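Local coordinates for protein mannuronan C5-epimerase (PDB 4NK6) that epimerises beta-D-mannuronate to alpha-L-guluronate within the alginate polymer and helps pass the growing chain safely through the periplasm, at residues Glu168-Asn171 with Gly172-Tyr176; Ser217-Thr220 with Pro221-Lys225. One frame throughout, in Å; residues are numbered along the deposited sequence.

Contact 1: Glu168-Asn171 with Gly172-Tyr176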
loop_
_atom_site.group_PDB
_atom_site.type_symbol
_atom_site.label_atom_id
_atom_site.label_comp_id
_atom_site.label_asym_id
_atom_site.label_seq_id
_atom_site.Cartn_x
_atom_site.Cartn_y
_atom_site.Cartn_z
ATOM N N GLU A 168 17.246 14.407 -12.600
ATOM C CA GLU A 168 18.061 14.756 -13.757
ATOM C C GLU A 168 19.382 15.381 -13.328
ATOM O O GLU A 168 20.395 15.228 -14.014
ATOM C CB GLU A 168 17.301 15.682 -14.711
ATOM C CG GLU A 168 16.114 15.003 -15.390
ATOM C CD GLU A 168 15.434 15.882 -16.428
ATOM O OE1 GLU A 168 15.933 15.953 -17.574
ATOM O OE2 GLU A 168 14.390 16.487 -16.101
ATOM N N THR A 169 19.378 16.068 -12.187
ATOM C CA THR A 169 20.598 16.713 -11.705
ATOM C C THR A 169 21.591 15.681 -11.164
ATOM O O THR A 169 22.795 15.793 -11.391
ATOM C CB THR A 169 20.320 17.828 -10.659
ATOM O OG1 THR A 169 19.739 17.261 -9.484
ATOM C CG2 THR A 169 19.371 18.865 -11.225
ATOM N N ARG A 170 21.083 14.665 -10.472
ATOM C CA ARG A 170 21.934 13.591 -9.974
ATOM C C ARG A 170 22.242 12.546 -11.049
ATOM O O ARG A 170 23.164 11.744 -10.890
ATOM C CB ARG A 170 21.294 12.916 -8.755
ATOM C CG ARG A 170 21.412 13.712 -7.453
ATOM C CD ARG A 170 20.592 13.079 -6.330
ATOM N NE ARG A 170 19.169 13.406 -6.430
ATOM C CZ ARG A 170 18.258 13.100 -5.506
ATOM N NH1 ARG A 170 18.613 12.456 -4.395
ATOM N NH2 ARG A 170 16.986 13.442 -5.689
ATOM N N ASN A 171 21.475 12.562 -12.138
ATOM C CA ASN A 171 21.564 11.529 -13.176
ATOM C C ASN A 171 21.405 10.125 -12.592
ATOM O O ASN A 171 22.195 9.218 -12.866
ATOM C CB ASN A 171 22.873 11.646 -13.966
ATOM C CG ASN A 171 22.896 10.762 -15.201
ATOM O OD1 ASN A 171 21.876 10.571 -15.871
ATOM N ND2 ASN A 171 24.066 10.209 -15.505
ATOM N N GLY A 172 20.373 9.956 -11.772
ATOM C CA GLY A 172 20.101 8.685 -11.132
ATOM C C GLY A 172 18.756 8.747 -10.431
ATOM O O GLY A 172 18.030 9.735 -10.565
ATOM N N LEU A 173 18.426 7.692 -9.693
ATOM C CA LEU A 173 17.187 7.643 -8.922
ATOM C C LEU A 173 17.112 8.818 -7.960
ATOM O O LEU A 173 18.134 9.261 -7.431
ATOM C CB LEU A 173 17.109 6.336 -8.125
ATOM C CG LEU A 173 17.010 5.039 -8.934
ATOM C CD1 LEU A 173 17.014 3.801 -8.012
ATOM C CD2 LEU A 173 15.751 5.073 -9.772
ATOM N N ALA A 174 15.902 9.321 -7.740
ATOM C CA ALA A 174 15.674 10.377 -6.752
ATOM C C ALA A 174 15.722 9.816 -5.336
ATOM O O ALA A 174 14.698 9.760 -4.651
ATOM C CB ALA A 174 14.325 11.053 -7.003
ATOM N N ALA A 175 16.910 9.404 -4.903
ATOM C CA ALA A 175 17.080 8.748 -3.608
ATOM C C ALA A 175 16.480 9.590 -2.484
ATOM O O ALA A 175 16.586 10.814 -2.501
ATOM C CB ALA A 175 18.558 8.458 -3.338
ATOM N N TYR A 176 15.832 8.929 -1.526
ATOM C CA TYR A 176 15.155 9.643 -0.450
ATOM C C TYR A 176 16.123 10.489 0.359
ATOM O O TYR A 176 17.213 10.035 0.685
ATOM C CB TYR A 176 14.439 8.673 0.489
ATOM C CG TYR A 176 13.877 9.386 1.676
ATOM C CD1 TYR A 176 12.743 10.177 1.547
ATOM C CD2 TYR A 176 14.500 9.313 2.921
ATOM C CE1 TYR A 176 12.228 10.860 2.623
ATOM C CE2 TYR A 176 13.986 10.006 4.014
ATOM C CZ TYR A 176 12.848 10.776 3.848
ATOM O OH TYR A 176 12.308 11.468 4.897
HETATM O O HOH W 1 15.274 12.937 -3.501
#
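With CG beside its own backbone N (chi1 -77°), an extended second torsion and a bend at chi3 (-80°), Arg170 carries its guanidinium over to the backbone of Ala174 and Ala175. NH1 donates to Ala175 O at 3.2 Å, meeting a lone pair in the carbonyl plane, although the oxygen sits 17° out of the guanidinium plane. A water in that plane completes a second route: it accepts from Arg170 NH2 at 2.8 Å and lies 2.7 Å from Ala175 O, to which it can donate. One carbonyl is thus approached both directly and through water, which probably limits rotation of the guanidinium. Leu173 O lies over one face, 4.3 Å from Arg170 CZ. NH2 also passes close to the Ala174 backbone, 3.5 Å from its CA, and the Ala174 methyl follows at 3.8 Å from NH2. Gln144 takes another bond from NH2 and Ser167 holds NE, so the guanidinium joins three parts of the chain; Arg177 brings a like charge close to NH2. Asn171 has the positive phi and psi of the left-handed helical conformation, as the first residue of a bulge, and its amide gives a weak 3.4 Å bond to Glu168 O; further on, Ala174 is the centre of an inverse gamma turn, whose Ala175 N to Leu173 O bond is weak. Asn171 and Gly172 both face Ser167, forming a G1 beta bulge where the chain reverses from strand 162-167 into the short antiparallel strand 172-173, at the surface of the right-handed parallel beta-helix.

Contact 2: Ser217-Thr220 with Pro221-Lys225; sequences SQYT and PNTAK
Thr220 O accepts the amide of Ala224 at 2.8 Å in a nearly straight bond (N-H...O 165°), which makes the first turn of the helix. The Ala224 methyl closes on the same oxygen at 3.3 Å and meets Tyr219 CB at 4.1 Å. Beside it, Tyr219 CD1 comes within 4.1 Å of Thr223 CG2, the two side chains crossing at a slant. Thr220 occupies the N-cap position. A chi1 of 57° tucks its OG1 in over the backbone, flanked by N and C, 3.2 Å from Thr223 OG1; Glu66 engages both hydroxyls, one with each carboxylate oxygen, and so clasps the start of the helix. Behind this shell, Gln218 folds back at chi2 (57°) until OE1 receives Tyr219 N at 2.8 Å on an in-plane lone pair, bracing the peptide that leads into the cap. The Tyr219 ring stacks on Trp189, and its hydroxyl bonds to Glu153. Ser217 and Gln218 make backbone bonds to Thr188 and Tyr251, tying the lead-in to strands 186-188 and 246-251, while helix 221-227 follows strand 215-217 after the short loop 218-220, with Pro221 touching Tyr251.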
loop_
_atom_site.group_PDB
_atom_site.type_symbol
_atom_site.label_atom_id
_atom_site.label_comp_id
_atom_site.label_asym_id
_atom_site.label_seq_id
_atom_site.Cartn_x
_atom_site.Cartn_y
_atom_site.Cartn_z
ATOM N N SER A 217 -7.011 5.549 -4.806
ATOM C CA SER A 217 -7.865 6.379 -3.964
ATOM C C SER A 217 -9.206 6.775 -4.548
ATOM O O SER A 217 -9.293 7.266 -5.674
ATOM C CB SER A 217 -7.110 7.657 -3.560
ATOM O OG SER A 217 -7.860 8.448 -2.651
ATOM N N GLN A 218 -10.255 6.595 -3.757
ATOM C CA GLN A 218 -11.524 7.233 -4.063
ATOM C C GLN A 218 -11.309 8.752 -4.060
ATOM O O GLN A 218 -10.392 9.251 -3.397
ATOM C CB GLN A 218 -12.567 6.823 -3.016
ATOM C CG GLN A 218 -13.950 7.456 -3.170
ATOM C CD GLN A 218 -14.594 7.183 -4.533
ATOM O OE1 GLN A 218 -14.282 7.845 -5.520
ATOM N NE2 GLN A 218 -15.499 6.213 -4.581
ATOM N N TYR A 219 -12.138 9.486 -4.798
ATOM C CA TYR A 219 -12.111 10.947 -4.746
ATOM C C TYR A 219 -12.417 11.436 -3.327
ATOM O O TYR A 219 -12.921 10.671 -2.498
ATOM C CB TYR A 219 -13.141 11.541 -5.707
ATOM C CG TYR A 219 -12.820 11.354 -7.173
ATOM C CD1 TYR A 219 -11.871 12.150 -7.799
ATOM C CD2 TYR A 219 -13.482 10.392 -7.937
ATOM C CE1 TYR A 219 -11.574 11.988 -9.139
ATOM C CE2 TYR A 219 -13.193 10.226 -9.280
ATOM C CZ TYR A 219 -12.238 11.032 -9.875
ATOM O OH TYR A 219 -11.935 10.883 -11.208
ATOM N N THR A 220 -12.113 12.705 -3.054
ATOM C CA THR A 220 -12.467 13.325 -1.776
ATOM C C THR A 220 -13.979 13.230 -1.592
ATOM O O THR A 220 -14.707 13.108 -2.577
ATOM C CB THR A 220 -12.031 14.819 -1.713
ATOM O OG1 THR A 220 -12.619 15.542 -2.803
ATOM C CG2 THR A 220 -10.513 14.952 -1.775
ATOM N N PRO A 221 -14.459 13.277 -0.333
ATOM C CA PRO A 221 -15.901 13.145 -0.083
ATOM C C PRO A 221 -16.767 14.099 -0.920
ATOM O O PRO A 221 -17.727 13.644 -1.537
ATOM C CB PRO A 221 -16.025 13.474 1.410
ATOM C CG PRO A 221 -14.705 13.060 1.992
ATOM C CD PRO A 221 -13.687 13.373 0.923
ATOM N N ASN A 222 -16.423 15.385 -0.946
ATOM C CA ASN A 222 -17.188 16.376 -1.710
ATOM C C ASN A 222 -17.286 16.066 -3.202
ATOM O O ASN A 222 -18.361 16.137 -3.786
ATOM C CB ASN A 222 -16.614 17.782 -1.508
ATOM C CG ASN A 222 -16.896 18.333 -0.122
ATOM O OD1 ASN A 222 -17.841 17.911 0.547
ATOM N ND2 ASN A 222 -16.081 19.288 0.312
ATOM N N THR A 223 -16.161 15.718 -3.815
ATOM C CA THR A 223 -16.148 15.392 -5.235
ATOM C C THR A 223 -16.836 14.057 -5.514
ATOM O O THR A 223 -17.584 13.931 -6.481
ATOM C CB THR A 223 -14.714 15.335 -5.772
ATOM O OG1 THR A 223 -14.028 16.552 -5.445
ATOM C CG2 THR A 223 -14.706 15.129 -7.278
ATOM N N ALA A 224 -16.576 13.063 -4.663
ATOM C CA ALA A 224 -17.160 11.734 -4.832
ATOM C C ALA A 224 -18.687 11.762 -4.857
ATOM O O ALA A 224 -19.310 11.085 -5.674
ATOM C CB ALA A 224 -16.670 10.785 -3.744
ATOM N N LYS A 225 -19.290 12.549 -3.971
ATOM C CA LYS A 225 -20.745 12.591 -3.875
ATOM C C LYS A 225 -21.372 13.137 -5.161
ATOM O O LYS A 225 -22.536 12.870 -5.456
ATOM C CB LYS A 225 -21.195 13.411 -2.660
ATOM C CG LYS A 225 -21.132 14.920 -2.861
ATOM C CD LYS A 225 -21.777 15.688 -1.712
ATOM C CE LYS A 225 -20.859 15.783 -0.501
ATOM N NZ LYS A 225 -21.445 16.652 0.562
#

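Both contacts are local and arise where the chain leaves a beta-helix strand. Following it from the N terminus, contact 1 comes first, at the reversal after strand 162-167 that leads through strand 172-173. Strands 186-188, 193-196 and 200-202 then intervene before strand 215-217 runs out into contact 2 and helix 221-227. The contacts are in series, neither nesting nor crossing: their centres lie about 34 Å apart and their nearest atoms about 21 Å apart. Contact 1 joins the turn after strand 162-167 to Gln144, just beyond strand 139-143, whereas contact 2 joins helix 221-227 to strands 215-217, 186-188 and 246-251, with the side chain of Gln218 about 11 Å from that of His274, the probable proton acceptor.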